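Local coordinates for protein phosphoribosylamine--glycine ligase (Thermotoga maritima, PDB 1VKZ) that catalyses the ATP-dependent ligation of glycine to 5-phospho-beta-D-ribosylamine, giving glycinamide ribonucleotide in the second step of de novo purine biosynthesis, at residues S23-W32 with E353-V361; P342-L350 with K367-L376. One frame throughout, in Å; residues are numbered along the deposited sequence.

Contact 1 (S23-W32 with E353-V361); sequences SGGREHAIGW and EGLIFFAGV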
loop_
_atom_site.group_PDB
_atom_site.type_symbol
_atom_site.label_atom_id
_atom_site.label_comp_id
_atom_site.label_asym_id
_atom_site.label_seq_id
_atom_site.Cartn_x
_atom_site.Cartn_y
_atom_site.Cartn_z
ATOM N N SER A 23 -10.405 7.504 0.448
ATOM C CA SER A 23 -10.365 8.781 -0.252
ATOM C C SER A 23 -9.105 9.055 -1.103
ATOM O O SER A 23 -8.952 10.175 -1.604
ATOM C CB SER A 23 -10.508 9.904 0.786
ATOM O OG SER A 23 -9.661 9.627 1.880
ATOM N N GLY A 24 -8.233 8.060 -1.282
ATOM C CA GLY A 24 -6.978 8.239 -1.992
ATOM C C GLY A 24 -7.080 7.817 -3.435
ATOM O O GLY A 24 -8.132 7.483 -3.889
ATOM N N GLY A 25 -5.954 7.852 -4.145
ATOM C CA GLY A 25 -5.878 7.473 -5.552
ATOM C C GLY A 25 -6.033 5.994 -5.785
ATOM O O GLY A 25 -6.522 5.598 -6.833
ATOM N N ARG A 26 -5.649 5.175 -4.804
ATOM C CA ARG A 26 -5.888 3.718 -4.821
ATOM C C ARG A 26 -7.365 3.455 -4.923
ATOM O O ARG A 26 -7.823 2.697 -5.769
ATOM C CB ARG A 26 -5.336 3.130 -3.535
ATOM C CG ARG A 26 -5.594 1.676 -3.236
ATOM C CD ARG A 26 -4.868 1.205 -1.973
ATOM N NE ARG A 26 -5.153 2.050 -0.810
ATOM C CZ ARG A 26 -4.346 2.257 0.250
ATOM N NH1 ARG A 26 -3.156 1.692 0.358
ATOM N NH2 ARG A 26 -4.751 3.062 1.224
ATOM N N GLU A 27 -8.124 4.143 -4.083
ATOM C CA GLU A 27 -9.542 3.976 -3.997
ATOM C C GLU A 27 -10.184 4.438 -5.298
ATOM O O GLU A 27 -11.050 3.759 -5.855
ATOM C CB GLU A 27 -10.069 4.771 -2.815
ATOM C CG GLU A 27 -9.760 4.145 -1.459
ATOM C CD GLU A 27 -8.321 4.296 -0.963
ATOM O OE1 GLU A 27 -7.583 5.248 -1.330
ATOM O OE2 GLU A 27 -7.918 3.464 -0.151
ATOM N N HIS A 28 -9.746 5.590 -5.778
ATOM C CA HIS A 28 -10.258 6.128 -7.011
ATOM C C HIS A 28 -9.858 5.232 -8.174
ATOM O O HIS A 28 -10.662 4.956 -9.030
ATOM C CB HIS A 28 -9.789 7.583 -7.195
ATOM C CG HIS A 28 -10.374 8.262 -8.392
ATOM N ND1 HIS A 28 -9.810 9.388 -8.954
ATOM C CD2 HIS A 28 -11.464 7.972 -9.140
ATOM C CE1 HIS A 28 -10.530 9.757 -10.002
ATOM N NE2 HIS A 28 -11.528 8.906 -10.149
ATOM N N ALA A 29 -8.629 4.753 -8.193
ATOM C CA ALA A 29 -8.221 3.800 -9.211
ATOM C C ALA A 29 -9.108 2.535 -9.196
ATOM O O ALA A 29 -9.631 2.109 -10.238
ATOM C CB ALA A 29 -6.781 3.454 -9.049
ATOM N N ILE A 30 -9.298 1.952 -8.027
ATOM C CA ILE A 30 -10.142 0.767 -7.904
ATOM C C ILE A 30 -11.585 1.052 -8.379
ATOM O O ILE A 30 -12.133 0.324 -9.187
ATOM C CB ILE A 30 -10.103 0.230 -6.503
ATOM C CG1 ILE A 30 -8.708 -0.325 -6.204
ATOM C CG2 ILE A 30 -11.100 -0.874 -6.369
ATOM C CD1 ILE A 30 -8.461 -0.627 -4.757
ATOM N N GLY A 31 -12.140 2.166 -7.950
ATOM C CA GLY A 31 -13.450 2.576 -8.434
ATOM C C GLY A 31 -13.484 2.913 -9.895
ATOM O O GLY A 31 -14.494 2.815 -10.524
ATOM N N TRP A 32 -12.365 3.373 -10.433
ATOM C CA TRP A 32 -12.324 3.778 -11.837
ATOM C C TRP A 32 -12.490 2.528 -12.714
ATOM O O TRP A 32 -13.330 2.503 -13.586
ATOM C CB TRP A 32 -11.024 4.541 -12.113
ATOM C CG TRP A 32 -10.723 4.750 -13.557
ATOM C CD1 TRP A 32 -11.204 5.728 -14.365
ATOM C CD2 TRP A 32 -9.840 3.957 -14.366
ATOM N NE1 TRP A 32 -10.684 5.594 -15.635
ATOM C CE2 TRP A 32 -9.851 4.510 -15.666
ATOM C CE3 TRP A 32 -9.024 2.840 -14.116
ATOM C CZ2 TRP A 32 -9.085 3.988 -16.712
ATOM C CZ3 TRP A 32 -8.278 2.307 -15.177
ATOM C CH2 TRP A 32 -8.308 2.893 -16.446
ATOM N N GLU A 353 -7.933 16.696 -20.889
ATOM C CA GLU A 353 -7.862 15.234 -20.755
ATOM C C GLU A 353 -6.590 14.716 -20.061
ATOM O O GLU A 353 -5.730 15.489 -19.633
ATOM C CB GLU A 353 -8.143 14.536 -22.108
ATOM C CG GLU A 353 -7.067 14.630 -23.183
ATOM C CD GLU A 353 -7.526 13.983 -24.495
ATOM O OE1 GLU A 353 -8.067 12.848 -24.449
ATOM O OE2 GLU A 353 -7.371 14.608 -25.572
ATOM N N GLY A 354 -6.524 13.396 -19.920
ATOM C CA GLY A 354 -5.453 12.722 -19.187
ATOM C C GLY A 354 -6.021 11.814 -18.116
ATOM O O GLY A 354 -7.031 12.118 -17.500
ATOM N N LEU A 355 -5.369 10.689 -17.895
ATOM C CA LEU A 355 -5.743 9.833 -16.816
ATOM C C LEU A 355 -5.136 10.351 -15.531
ATOM O O LEU A 355 -3.952 10.242 -15.309
ATOM C CB LEU A 355 -5.277 8.415 -17.081
ATOM C CG LEU A 355 -5.842 7.412 -16.088
ATOM C CD1 LEU A 355 -7.360 7.477 -16.097
ATOM C CD2 LEU A 355 -5.329 6.009 -16.446
ATOM N N ILE A 356 -5.980 10.890 -14.667
ATOM C CA ILE A 356 -5.571 11.337 -13.348
ATOM C C ILE A 356 -6.364 10.564 -12.318
ATOM O O ILE A 356 -7.532 10.269 -12.524
ATOM C CB ILE A 356 -5.831 12.857 -13.178
ATOM C CG1 ILE A 356 -5.124 13.637 -14.264
ATOM C CG2 ILE A 356 -5.327 13.371 -11.798
ATOM C CD1 ILE A 356 -5.447 15.067 -14.237
ATOM N N PHE A 357 -5.706 10.189 -11.226
ATOM C CA PHE A 357 -6.383 9.671 -10.063
ATOM C C PHE A 357 -6.207 10.713 -8.991
ATOM O O PHE A 357 -5.125 11.217 -8.801
ATOM C CB PHE A 357 -5.800 8.347 -9.634
ATOM C CG PHE A 357 -5.973 7.264 -10.643
ATOM C CD1 PHE A 357 -7.246 6.926 -11.110
ATOM C CD2 PHE A 357 -4.895 6.560 -11.109
ATOM C CE1 PHE A 357 -7.418 5.911 -12.040
ATOM C CE2 PHE A 357 -5.062 5.557 -12.045
ATOM C CZ PHE A 357 -6.313 5.228 -12.502
ATOM N N PHE A 358 -7.293 11.029 -8.309
ATOM C CA PHE A 358 -7.350 12.075 -7.328
ATOM C C PHE A 358 -7.271 11.487 -5.949
ATOM O O PHE A 358 -7.819 10.411 -5.670
ATOM C CB PHE A 358 -8.661 12.825 -7.466
ATOM C CG PHE A 358 -8.808 13.540 -8.782
ATOM C CD1 PHE A 358 -9.333 12.893 -9.881
ATOM C CD2 PHE A 358 -8.448 14.867 -8.905
ATOM C CE1 PHE A 358 -9.454 13.525 -11.073
ATOM C CE2 PHE A 358 -8.585 15.511 -10.112
ATOM C CZ PHE A 358 -9.085 14.833 -11.198
ATOM N N ALA A 359 -6.604 12.211 -5.060
ATOM C CA ALA A 359 -6.469 11.785 -3.671
ATOM C C ALA A 359 -6.801 12.981 -2.805
ATOM O O ALA A 359 -7.979 13.231 -2.513
ATOM C CB ALA A 359 -5.067 11.287 -3.405
ATOM N N GLY A 360 -5.786 13.738 -2.414
ATOM C CA GLY A 360 -5.990 14.903 -1.551
ATOM C C GLY A 360 -6.547 16.111 -2.290
ATOM O O GLY A 360 -5.880 17.143 -2.391
ATOM N N VAL A 361 -7.774 15.991 -2.794
ATOM C CA VAL A 361 -8.460 17.136 -3.415
ATOM C C VAL A 361 -9.805 17.338 -2.797
ATOM O O VAL A 361 -10.469 16.364 -2.450
ATOM C CB VAL A 361 -8.668 16.949 -4.929
ATOM C CG1 VAL A 361 -7.310 16.833 -5.639
ATOM C CG2 VAL A 361 -9.598 15.739 -5.218
#
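The backbone N-H of Phe358 points almost straight at the ring nitrogen of His28, with Phe358 N 3.1 Å from His28 ND1, an angle of 177° at the hydrogen, and the donor in the plane of the imidazole. Because ND1 accepts here, NE2 probably carries the proton in its hydrogen bond to Asp53, and these two partners fix the turn of the ring. With His28 CG anti to the backbone N (chi1 -175°), the imidazole reaches from the helix to the strand. Its CE1 comes 3.4 Å from Phe358 CD1, the two rings meeting rim to rim.

Phe357 carries most of the apolar contact with the helix. The methyl of Ala29 sits over the middle of its ring in a CH-pi contact, CB 3.8 Å from the centroid. The rim of the same ring is turned toward the faces of two others: it forms T-shaped pairs with His28, at 84° between planes, and with Trp32, where Phe357 CE1 lies 3.8 Å from CG of the indole. Leu355 CD1 packs against Trp32 farther out, 3.8 Å from NE1.

At the other end the chains come close where the helix begins. Gly24 is its N-cap, Gly25 CA approaches Phe358 O at 3.5 Å, and Ala359 CB rests 3.6 Å from Gly25 N.

The first turns of helix 25-36 thus lie across strand 356-364 of the six-stranded antiparallel sheet, while Phe357 also touches helix 294-301, Trp32 reaches Pro303 of helix 303-315, and strand 374-382 runs beside Leu355 and Phe357.

Contact 2 (P342-L350 with K367-L376); sequences PEKGKEITL and KLVTNGGRVL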
loop_
_atom_site.group_PDB
_atom_site.type_symbol
_atom_site.label_atom_id
_atom_site.label_comp_id
_atom_site.label_asym_id
_atom_site.label_seq_id
_atom_site.Cartn_x
_atom_site.Cartn_y
_atom_site.Cartn_z
ATOM N N PRO A 342 1.835 19.046 5.031
ATOM C CA PRO A 342 1.408 19.464 3.685
ATOM C C PRO A 342 0.558 20.702 3.772
ATOM O O PRO A 342 -0.165 20.867 4.757
ATOM C CB PRO A 342 0.574 18.283 3.182
ATOM C CG PRO A 342 0.100 17.572 4.401
ATOM C CD PRO A 342 1.156 17.813 5.462
ATOM N N GLU A 343 0.667 21.588 2.791
ATOM C CA GLU A 343 -0.173 22.762 2.784
ATOM C C GLU A 343 -1.391 22.466 1.944
ATOM O O GLU A 343 -1.316 21.843 0.892
ATOM C CB GLU A 343 0.589 24.017 2.334
ATOM C CG GLU A 343 0.821 24.193 0.847
ATOM C CD GLU A 343 1.673 25.420 0.531
ATOM O OE1 GLU A 343 2.623 25.721 1.293
ATOM O OE2 GLU A 343 1.405 26.094 -0.489
ATOM N N LYS A 344 -2.528 22.922 2.441
ATOM C CA LYS A 344 -3.821 22.658 1.829
ATOM C C LYS A 344 -4.436 23.925 1.213
ATOM O O LYS A 344 -3.873 25.020 1.291
ATOM C CB LYS A 344 -4.749 22.093 2.900
ATOM C CG LYS A 344 -4.110 20.986 3.730
ATOM C CD LYS A 344 -5.187 20.110 4.403
ATOM C CE LYS A 344 -4.784 18.631 4.450
ATOM N NZ LYS A 344 -5.951 17.722 4.723
ATOM N N GLY A 345 -5.574 23.740 0.558
ATOM C CA GLY A 345 -6.410 24.835 0.127
ATOM C C GLY A 345 -5.972 25.557 -1.124
ATOM O O GLY A 345 -6.559 26.587 -1.464
ATOM N N LYS A 346 -4.952 25.047 -1.808
ATOM C CA LYS A 346 -4.408 25.724 -2.999
ATOM C C LYS A 346 -5.200 25.296 -4.229
ATOM O O LYS A 346 -5.644 24.153 -4.306
ATOM C CB LYS A 346 -2.920 25.399 -3.161
ATOM C CG LYS A 346 -2.043 25.743 -1.928
ATOM C CD LYS A 346 -1.664 27.245 -1.864
ATOM C CE LYS A 346 -1.279 27.701 -0.451
ATOM N NZ LYS A 346 -2.445 28.030 0.442
ATOM N N GLU A 347 -5.380 26.203 -5.189
ATOM C CA GLU A 347 -6.311 25.959 -6.306
ATOM C C GLU A 347 -5.668 25.146 -7.443
ATOM O O GLU A 347 -4.574 25.458 -7.892
ATOM C CB GLU A 347 -6.887 27.279 -6.839
ATOM C CG GLU A 347 -8.026 27.085 -7.839
ATOM C CD GLU A 347 -8.632 28.391 -8.302
ATOM O OE1 GLU A 347 -8.568 29.389 -7.547
ATOM O OE2 GLU A 347 -9.186 28.416 -9.423
ATOM N N ILE A 348 -6.370 24.113 -7.898
ATOM C CA ILE A 348 -5.845 23.175 -8.883
ATOM C C ILE A 348 -6.427 23.397 -10.267
ATOM O O ILE A 348 -7.627 23.283 -10.473
ATOM C CB ILE A 348 -6.144 21.722 -8.449
ATOM C CG1 ILE A 348 -5.536 21.426 -7.076
ATOM C CG2 ILE A 348 -5.647 20.736 -9.490
ATOM C CD1 ILE A 348 -6.309 20.378 -6.311
ATOM N N THR A 349 -5.561 23.697 -11.223
ATOM C CA THR A 349 -5.950 23.761 -12.626
ATOM C C THR A 349 -5.613 22.433 -13.285
ATOM O O THR A 349 -4.520 21.894 -13.124
ATOM C CB THR A 349 -5.290 24.944 -13.332
ATOM O OG1 THR A 349 -6.082 26.121 -13.115
ATOM C CG2 THR A 349 -5.335 24.768 -14.838
ATOM N N LEU A 350 -6.595 21.903 -14.002
ATOM C CA LEU A 350 -6.514 20.587 -14.633
ATOM C C LEU A 350 -6.679 20.741 -16.129
ATOM O O LEU A 350 -7.400 21.627 -16.581
ATOM C CB LEU A 350 -7.638 19.672 -14.154
ATOM C CG LEU A 350 -7.599 19.029 -12.772
ATOM C CD1 LEU A 350 -8.830 18.151 -12.681
ATOM C CD2 LEU A 350 -6.317 18.218 -12.492
ATOM N N LYS A 367 -14.499 25.471 -6.668
ATOM C CA LYS A 367 -13.206 25.188 -7.258
ATOM C C LYS A 367 -12.625 23.891 -6.706
ATOM O O LYS A 367 -13.087 23.339 -5.711
ATOM C CB LYS A 367 -12.245 26.356 -6.997
ATOM C CG LYS A 367 -12.231 27.383 -8.106
ATOM C CD LYS A 367 -11.975 28.803 -7.614
ATOM C CE LYS A 367 -12.085 29.776 -8.797
ATOM N NZ LYS A 367 -11.569 31.149 -8.508
ATOM N N LEU A 368 -11.603 23.416 -7.387
ATOM C CA LEU A 368 -10.851 22.293 -6.944
ATOM C C LEU A 368 -9.665 22.865 -6.144
ATOM O O LEU A 368 -9.002 23.800 -6.598
ATOM C CB LEU A 368 -10.428 21.488 -8.175
ATOM C CG LEU A 368 -9.932 20.061 -7.987
ATOM C CD1 LEU A 368 -10.810 19.261 -7.010
ATOM C CD2 LEU A 368 -9.859 19.419 -9.360
ATOM N N VAL A 369 -9.447 22.320 -4.941
ATOM C CA VAL A 369 -8.377 22.761 -4.039
ATOM C C VAL A 369 -7.618 21.572 -3.436
ATOM O O VAL A 369 -8.181 20.473 -3.309
ATOM C CB VAL A 369 -8.928 23.669 -2.902
ATOM C CG1 VAL A 369 -9.847 24.759 -3.477
ATOM C CG2 VAL A 369 -9.666 22.876 -1.868
ATOM N N THR A 370 -6.337 21.755 -3.090
ATOM C CA THR A 370 -5.574 20.659 -2.467
ATOM C C THR A 370 -6.102 20.418 -1.078
ATOM O O THR A 370 -6.527 21.350 -0.415
ATOM C CB THR A 370 -4.050 20.945 -2.377
ATOM O OG1 THR A 370 -3.816 22.174 -1.690
ATOM C CG2 THR A 370 -3.419 21.132 -3.742
ATOM N N ASN A 371 -6.035 19.164 -0.632
ATOM C CA ASN A 371 -6.588 18.762 0.653
ATOM C C ASN A 371 -6.008 17.419 1.058
ATOM O O ASN A 371 -6.723 16.447 1.252
ATOM C CB ASN A 371 -8.119 18.695 0.572
ATOM C CG ASN A 371 -8.782 18.532 1.936
ATOM O OD1 ASN A 371 -8.669 19.401 2.799
ATOM N ND2 ASN A 371 -9.503 17.427 2.119
ATOM N N GLY A 372 -4.697 17.365 1.178
ATOM C CA GLY A 372 -4.005 16.140 1.564
ATOM C C GLY A 372 -2.586 16.201 1.061
ATOM O O GLY A 372 -2.239 17.033 0.199
ATOM N N GLY A 373 -1.754 15.311 1.577
ATOM C CA GLY A 373 -0.331 15.315 1.227
ATOM C C GLY A 373 -0.078 15.056 -0.235
ATOM O O GLY A 373 0.627 15.805 -0.896
ATOM N N ARG A 374 -0.633 13.955 -0.712
ATOM C CA ARG A 374 -0.591 13.582 -2.105
ATOM C C ARG A 374 -1.907 14.015 -2.729
ATOM O O ARG A 374 -3.007 13.615 -2.283
ATOM C CB ARG A 374 -0.358 12.079 -2.241
ATOM C CG ARG A 374 0.930 11.681 -1.527
ATOM C CD ARG A 374 1.450 10.275 -1.806
ATOM N NE ARG A 374 0.651 9.235 -1.155
ATOM C CZ ARG A 374 0.814 7.936 -1.358
ATOM N NH1 ARG A 374 1.742 7.502 -2.187
ATOM N NH2 ARG A 374 0.043 7.080 -0.739
ATOM N N VAL A 375 -1.779 14.828 -3.778
ATOM C CA VAL A 375 -2.912 15.520 -4.373
ATOM C C VAL A 375 -3.417 14.694 -5.539
ATOM O O VAL A 375 -4.563 14.192 -5.533
ATOM C CB VAL A 375 -2.507 16.968 -4.790
ATOM C CG1 VAL A 375 -3.715 17.821 -5.228
ATOM C CG2 VAL A 375 -1.824 17.633 -3.640
ATOM N N LEU A 376 -2.549 14.526 -6.520
ATOM C CA LEU A 376 -2.917 13.856 -7.762
ATOM C C LEU A 376 -1.918 12.788 -8.169
ATOM O O LEU A 376 -0.717 12.908 -7.938
ATOM C CB LEU A 376 -3.006 14.863 -8.926
ATOM C CG LEU A 376 -3.986 16.003 -8.702
ATOM C CD1 LEU A 376 -3.611 17.232 -9.493
ATOM C CD2 LEU A 376 -5.397 15.572 -9.049
#
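Over one face of the Glu347 carboxylate lies the aliphatic chain of Lys367, with Lys367 CD 3.4 Å from Glu347 CD. The ammonium group is also tilted out of the carboxylate plane, and the salt bridge is long, 3.6 Å between Lys367 NZ and Glu347 OE1. The other flat group, the amide of Asn371, has the Lys344 ammonium above one face, NZ 4.1 Å from CG.

Between these outer pairs the backbones join. Gly345 N donates to Thr370 O, Thr370 N to Lys346 O at 2.8 Å, and Ile348 N to Leu368 O at 3.0 Å. Segment 342-350 therefore runs antiparallel along strand 367-370, the outermost strand, within the chain, of the six-stranded antiparallel sheet, with a single beta bridge at Glu347 and Val369.

Thr370 adds a side-chain bond. Its chi1 of 55° sets OG1 between the backbone N and carbonyl carbon, where it accepts from Lys346 N at 3.1 Å. A valine here would probably leave the N-H of Lys346 without its acceptor, and segment 342-350 held to the strand by one bond fewer.

On the buried side, Ile348 places CD1 3.8 Å from Val375 CG1 and turns CG2 toward Leu376. Val375 and Leu376 form a classic beta bulge opposite strand 327-334. Leu350 CD1 meets Leu368 CD2 at 3.7 Å, their side chains crossing at about a right angle, and Val361 and Phe358 of strand 356-364 touch Ile348 and Leu350 respectively.

Overall arrangement
The centres of the two contacts lie about 13 Å apart, on the same side of the chain's centre. Their segments alternate in sequence: 23-32, then 342-350, 353-361 and 367-376. Both reach one antiparallel sheet, in which strand 356-364 lies between strands 374-382 and 367-370. Contact 1 sets a helix of the N domain against this sheet, whereas contact 2 lines its outer edge with a loop of the C domain. They meet directly at Gly360, whose O lies 2.7 Å from Asn371 N, a probable hydrogen bond. N and C domains are thus packed together although the ATP-grasp region separates them in sequence.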